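Local coordinates for protein nicotinate phosphoribosyltransferase (Saccharomyces cerevisiae, PDB 1VLP) that catalyses the ATP-dependent synthesis of nicotinate ribonucleotide from nicotinate and phosphoribosyl diphosphate, the first step of NAD biosynthesis from nicotinic acid, at residues 148-153 with 191-197; 90-94 with 270-274. All blocks are in the same frame, centred on the assembly; numbering follows the deposited sequence.

Both contacts join a segment of the N-terminal NAPRTase region to a segment of the TIM-barrel-type family region. Along the chain the order is 90-94, 148-153, 191-197, 270-274, so both segments of interaction 1 fall between those of interaction 2. Interaction 1 sets helix 144-159 against the loop that follows strand 186-188 of the parallel sheet. Interaction 2 sets the loop between helices 79-88 and 94-101 against the end of helix 260-272. Their centres are 30 Å apart, on opposite sides of the chain's centre, and their nearest atoms are about 16 Å apart. The two regions are thus held together at two separate places in one monomer.

Interaction 1 of 2, residues 148-153 with 191-197; sequences LSLISE and TRRRRSL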
loop_
_atom_site.group_PDB
_atom_site.type_symbol
_atom_site.label_atom_id
_atom_site.label_comp_id
_atom_site.label_asym_id
_atom_site.label_seq_id
_atom_site.Cartn_x
_atom_site.Cartn_y
_atom_site.Cartn_z
ATOM N N LEU A 148 4.056 -9.807 -2.688
ATOM C CA LEU A 148 2.616 -9.912 -2.975
ATOM C C LEU A 148 2.300 -9.965 -4.456
ATOM O O LEU A 148 1.522 -10.838 -4.880
ATOM C CB LEU A 148 1.860 -8.806 -2.292
ATOM C CG LEU A 148 1.780 -8.910 -0.774
ATOM C CD1 LEU A 148 1.196 -7.579 -0.239
ATOM C CD2 LEU A 148 0.984 -10.146 -0.349
ATOM N N SER A 149 2.917 -9.051 -5.215
ATOM C CA SER A 149 2.737 -8.972 -6.704
ATOM C C SER A 149 3.159 -10.279 -7.356
ATOM O O SER A 149 2.463 -10.822 -8.237
ATOM C CB SER A 149 3.522 -7.815 -7.324
ATOM O OG SER A 149 3.083 -6.546 -6.818
ATOM N N LEU A 150 4.252 -10.861 -6.857
ATOM C CA LEU A 150 4.704 -12.140 -7.387
ATOM C C LEU A 150 3.802 -13.338 -7.048
ATOM O O LEU A 150 3.553 -14.221 -7.913
ATOM C CB LEU A 150 6.128 -12.438 -6.931
ATOM C CG LEU A 150 7.241 -11.704 -7.723
ATOM C CD1 LEU A 150 8.582 -11.843 -6.940
ATOM C CD2 LEU A 150 7.351 -12.135 -9.184
ATOM N N ILE A 151 3.357 -13.394 -5.797
ATOM C CA ILE A 151 2.514 -14.493 -5.314
ATOM C C ILE A 151 1.191 -14.475 -6.091
ATOM O O ILE A 151 0.729 -15.533 -6.588
ATOM C CB ILE A 151 2.302 -14.404 -3.788
ATOM C CG1 ILE A 151 3.629 -14.623 -3.044
ATOM C CG2 ILE A 151 1.321 -15.425 -3.296
ATOM C CD1 ILE A 151 3.613 -14.135 -1.655
ATOM N N SER A 152 0.580 -13.296 -6.229
ATOM C CA SER A 152 -0.652 -13.168 -7.036
ATOM C C SER A 152 -0.397 -13.626 -8.474
ATOM O O SER A 152 -1.153 -14.439 -9.014
ATOM C CB SER A 152 -1.135 -11.724 -7.018
ATOM O OG SER A 152 -2.387 -11.545 -7.598
ATOM N N GLU A 153 0.667 -13.103 -9.083
ATOM C CA GLU A 153 0.986 -13.502 -10.460
ATOM C C GLU A 153 1.174 -15.025 -10.616
ATOM O O GLU A 153 0.634 -15.610 -11.527
ATOM C CB GLU A 153 2.167 -12.694 -10.991
ATOM C CG GLU A 153 2.523 -13.086 -12.410
ATOM C CD GLU A 153 3.052 -11.955 -13.283
ATOM O OE1 GLU A 153 3.089 -10.770 -12.878
ATOM O OE2 GLU A 153 3.429 -12.280 -14.421
ATOM N N THR A 191 -0.995 -2.155 -7.232
ATOM C CA THR A 191 0.205 -2.975 -7.445
ATOM C C THR A 191 0.157 -4.323 -6.679
ATOM O O THR A 191 0.336 -5.406 -7.264
ATOM C CB THR A 191 1.496 -2.217 -7.093
ATOM O OG1 THR A 191 1.580 -1.057 -7.899
ATOM C CG2 THR A 191 2.732 -3.113 -7.268
ATOM N N ARG A 192 -0.129 -4.242 -5.382
ATOM C CA ARG A 192 0.056 -5.393 -4.508
ATOM C C ARG A 192 -0.862 -6.553 -4.877
ATOM O O ARG A 192 -0.449 -7.710 -4.807
ATOM C CB ARG A 192 -0.196 -5.005 -3.077
ATOM C CG ARG A 192 0.932 -4.244 -2.505
ATOM C CD ARG A 192 0.570 -3.787 -1.103
ATOM N NE ARG A 192 -0.394 -2.699 -1.167
ATOM C CZ ARG A 192 -0.944 -2.165 -0.099
ATOM N NH1 ARG A 192 -0.606 -2.635 1.104
ATOM N NH2 ARG A 192 -1.841 -1.191 -0.236
ATOM N N ARG A 193 -2.058 -6.256 -5.360
ATOM C CA ARG A 193 -2.926 -7.369 -5.715
ATOM C C ARG A 193 -3.221 -7.514 -7.193
ATOM O O ARG A 193 -4.232 -8.096 -7.573
ATOM C CB ARG A 193 -4.169 -7.389 -4.873
ATOM C CG ARG A 193 -3.938 -8.159 -3.571
ATOM C CD ARG A 193 -5.230 -8.280 -2.786
ATOM N NE ARG A 193 -4.963 -8.400 -1.365
ATOM C CZ ARG A 193 -5.905 -8.432 -0.433
ATOM N NH1 ARG A 193 -7.185 -8.342 -0.773
ATOM N NH2 ARG A 193 -5.556 -8.547 0.839
ATOM N N ARG A 194 -2.326 -6.999 -8.040
ATOM C CA ARG A 194 -2.506 -7.152 -9.440
ATOM C C ARG A 194 -2.514 -8.647 -9.819
ATOM O O ARG A 194 -1.774 -9.482 -9.243
ATOM C CB ARG A 194 -1.421 -6.423 -10.222
ATOM C CG ARG A 194 -0.062 -7.012 -10.073
ATOM C CD ARG A 194 1.001 -5.976 -10.522
ATOM N NE ARG A 194 2.327 -6.554 -10.564
ATOM C CZ ARG A 194 3.460 -5.855 -10.659
ATOM N NH1 ARG A 194 3.445 -4.516 -10.685
ATOM N NH2 ARG A 194 4.625 -6.504 -10.662
ATOM N N ARG A 195 -3.319 -8.957 -10.822
ATOM C CA ARG A 195 -3.357 -10.321 -11.346
ATOM C C ARG A 195 -2.022 -10.705 -12.020
ATOM O O ARG A 195 -1.550 -11.887 -11.939
ATOM C CB ARG A 195 -4.537 -10.499 -12.286
ATOM C CG ARG A 195 -4.586 -11.931 -12.770
ATOM C CD ARG A 195 -5.990 -12.337 -13.210
ATOM N NE ARG A 195 -6.904 -12.290 -12.082
ATOM C CZ ARG A 195 -8.009 -13.015 -11.948
ATOM N NH1 ARG A 195 -8.329 -13.956 -12.806
ATOM N NH2 ARG A 195 -8.782 -12.823 -10.895
ATOM N N SER A 196 -1.379 -9.677 -12.599
ATOM C CA SER A 196 -0.084 -9.797 -13.219
ATOM C C SER A 196 0.444 -8.382 -13.511
ATOM O O SER A 196 -0.312 -7.407 -13.501
ATOM C CB SER A 196 -0.166 -10.572 -14.526
ATOM O OG SER A 196 -0.901 -9.843 -15.505
ATOM N N LEU A 197 1.737 -8.297 -13.763
ATOM C CA LEU A 197 2.360 -7.030 -14.244
ATOM C C LEU A 197 1.672 -6.551 -15.518
ATOM O O LEU A 197 1.288 -5.400 -15.612
ATOM C CB LEU A 197 3.838 -7.258 -14.461
ATOM C CG LEU A 197 4.634 -6.054 -14.983
ATOM C CD1 LEU A 197 4.611 -4.911 -14.046
ATOM C CD2 LEU A 197 6.060 -6.543 -15.196
HETATM O O HOH W 1 3.267 -9.354 -10.675
HETATM O O HOH W 2 -0.892 -14.253 -13.478
#
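Ser152 OG donates a hydrogen bond to Arg194 O at 2.7 Å. The hydroxyl sits above the carbonyl plane, 45° out of it. OG lies anti to the backbone N of Ser152 (chi1 -172°), and from there it meets the Arg194 carbonyl. One turn earlier, Ser149 OG is 3.0 Å from Thr191 O. Its proton can also go to Ile145 O, one turn back in the same helix, so the donor's choice is not settled. Thr191 O also accepts the Arg194 N-H that closes the type I turn from Thr191 to Arg194.

Glu153 reaches the start of the next helix. Its OE1 accepts the Leu197 N-H at 3.0 Å, with an angle of 162° at the hydrogen. The N-H comes from above the carboxylate plane. Ser196 is the N-cap of helix 197-213; its OG accepts from Ala199 N and is also hydrogen-bonded to Tyr165 OH. The contact therefore joins helix 144-159 of the N-terminal region to the loop and helix start that follow a strand of the parallel sheet in the TIM-barrel-type region.

Water 1 donates to Glu153 OE1 at 2.6 Å and, weakly, to Ser149 O. It accepts from Arg194 NE, at the guanidinium edge, and so bridges the two charged groups. Ser149 CB and OG lie over one face of that guanidinium and Leu197 CD1 over the opposite one. Arg194 NH1 forms a salt bridge with Asp23 and a hydrogen bond with Gln200. A second water joins Glu153 O to Arg195 O, which also receives a CA-H contact from Glu153. Leu148 CD1 lies 3.9 Å from Arg192 CD, the side chains side by side. Arg192 O is buried against Leu148 and the Ser149 backbone and has no hydrogen-bonding partner in the model; the Arg192 side chain lies near Tyr27 and Phe189, probable nicotinate-binding residues.

Interaction 2 of 2, residues 90-94 with 270-274; sequences PYLPS and NTFGA
The backbones come closest at Tyr91 and Phe272, whose CA atoms are 5.6 Å apart, where the loop 90-94 passes the last turn of helix 260-272. Gly273 then leaves the helix with a positive phi.

Phe272 is the buried centre of the contact. Tyr91 turns the edge of its ring toward the Phe272 face in an offset edge-to-face pair. The centroids are 5.8 Å apart and the planes meet at 79°. The touching atoms are the two CD1 carbons, with Tyr91 CD1 3.8 Å from Phe272 CD1. With CG between the backbone N and carbonyl carbon of Tyr91 (chi1 52°), the ring edge is set beside Phe272. Tyr91 CB rests 3.6 Å from Phe272 O. The carbonyl of Tyr91 meets the Phe272 ring in another way: Tyr91 O lies in the ring plane, 3.7 Å from Phe272 CD1.

Further along the loop, Pro93 CD packs 3.9 Å from Phe272 CE1, and Leu92 CD2 approaches the same carbon obliquely. Pro93 CG also meets the methyl of Thr271, with 4.0 Å between CG and CG2. That methyl lies over the centre of one Phe272 face. Thr271 OG1 is bound to Cys267 O and Asn38. Helix 26-38 lies beside both segments, with Thr37 touching Pro93 and Thr271.

No hydrogen bond links the two segments. Between 90-94 and 270-274 the contact therefore rests on apolar and aromatic packing around the Phe272 ring; a polar link to the N-terminal region comes from beside it, through Thr271 and Asn38.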
loop_
_atom_site.group_PDB
_atom_site.type_symbol
_atom_site.label_atom_id
_atom_site.label_comp_id
_atom_site.label_asym_id
_atom_site.label_seq_id
_atom_site.Cartn_x
_atom_site.Cartn_y
_atom_site.Cartn_z
ATOM N N PRO A 90 11.710 15.068 -4.299
ATOM C CA PRO A 90 12.905 15.834 -4.022
ATOM C C PRO A 90 13.249 15.956 -2.548
ATOM O O PRO A 90 14.382 16.242 -2.225
ATOM C CB PRO A 90 12.596 17.229 -4.637
ATOM C CG PRO A 90 11.156 17.301 -4.649
ATOM C CD PRO A 90 10.658 15.926 -4.875
ATOM N N TYR A 91 12.274 15.695 -1.682
ATOM C CA TYR A 91 12.443 15.743 -0.243
ATOM C C TYR A 91 13.009 14.471 0.354
ATOM O O TYR A 91 13.224 14.406 1.548
ATOM C CB TYR A 91 11.105 16.116 0.426
ATOM C CG TYR A 91 9.920 15.267 0.021
ATOM C CD1 TYR A 91 9.623 14.079 0.697
ATOM C CD2 TYR A 91 9.102 15.645 -1.046
ATOM C CE1 TYR A 91 8.551 13.299 0.332
ATOM C CE2 TYR A 91 8.024 14.871 -1.416
ATOM C CZ TYR A 91 7.765 13.699 -0.732
ATOM O OH TYR A 91 6.690 12.929 -1.108
ATOM N N LEU A 92 13.263 13.426 -0.450
ATOM C CA LEU A 92 14.052 12.297 0.070
ATOM C C LEU A 92 15.383 12.832 0.554
ATOM O O LEU A 92 16.023 13.618 -0.151
ATOM C CB LEU A 92 14.314 11.227 -0.988
ATOM C CG LEU A 92 13.091 10.479 -1.492
ATOM C CD1 LEU A 92 13.468 9.531 -2.659
ATOM C CD2 LEU A 92 12.453 9.683 -0.379
ATOM N N PRO A 93 15.797 12.450 1.766
ATOM C CA PRO A 93 17.079 12.929 2.251
ATOM C C PRO A 93 18.273 12.542 1.376
ATOM O O PRO A 93 18.362 11.426 0.852
ATOM C CB PRO A 93 17.211 12.325 3.656
ATOM C CG PRO A 93 15.861 11.846 4.014
ATOM C CD PRO A 93 15.075 11.638 2.768
ATOM N N SER A 94 19.216 13.478 1.282
ATOM C CA SER A 94 20.467 13.238 0.596
ATOM C C SER A 94 21.170 11.940 0.955
ATOM O O SER A 94 21.655 11.205 0.069
ATOM C CB SER A 94 21.413 14.434 0.847
ATOM O OG SER A 94 20.908 15.499 0.082
ATOM N N ASN A 270 10.283 15.630 10.810
ATOM C CA ASN A 270 11.698 15.908 10.953
ATOM C C ASN A 270 12.500 15.271 9.806
ATOM O O ASN A 270 13.504 15.845 9.381
ATOM C CB ASN A 270 12.193 15.521 12.363
ATOM C CG ASN A 270 11.574 16.395 13.487
ATOM O OD1 ASN A 270 11.118 17.527 13.272
ATOM N ND2 ASN A 270 11.555 15.850 14.693
ATOM N N THR A 271 12.022 14.167 9.230
ATOM C CA THR A 271 12.683 13.532 8.091
ATOM C C THR A 271 12.466 14.198 6.717
ATOM O O THR A 271 13.408 14.393 5.948
ATOM C CB THR A 271 12.280 12.049 7.989
ATOM O OG1 THR A 271 12.564 11.435 9.249
ATOM C CG2 THR A 271 13.033 11.319 6.858
ATOM N N PHE A 272 11.232 14.546 6.404
ATOM C CA PHE A 272 10.904 15.023 5.073
ATOM C C PHE A 272 10.595 16.509 4.991
ATOM O O PHE A 272 10.511 17.059 3.889
ATOM C CB PHE A 272 9.712 14.247 4.564
ATOM C CG PHE A 272 9.994 12.766 4.416
ATOM C CD1 PHE A 272 11.092 12.322 3.670
ATOM C CD2 PHE A 272 9.179 11.816 5.039
ATOM C CE1 PHE A 272 11.344 10.940 3.524
ATOM C CE2 PHE A 272 9.435 10.450 4.914
ATOM C CZ PHE A 272 10.515 10.010 4.139
ATOM N N GLY A 273 10.370 17.133 6.129
ATOM C CA GLY A 273 9.970 18.521 6.168
ATOM C C GLY A 273 8.471 18.623 6.334
ATOM O O GLY A 273 7.707 17.824 5.758
ATOM N N ALA A 274 8.048 19.610 7.129
ATOM C CA ALA A 274 6.625 19.811 7.436
ATOM C C ALA A 274 5.810 19.946 6.175
ATOM O O ALA A 274 4.735 19.356 6.055
ATOM C CB ALA A 274 6.427 21.028 8.293
#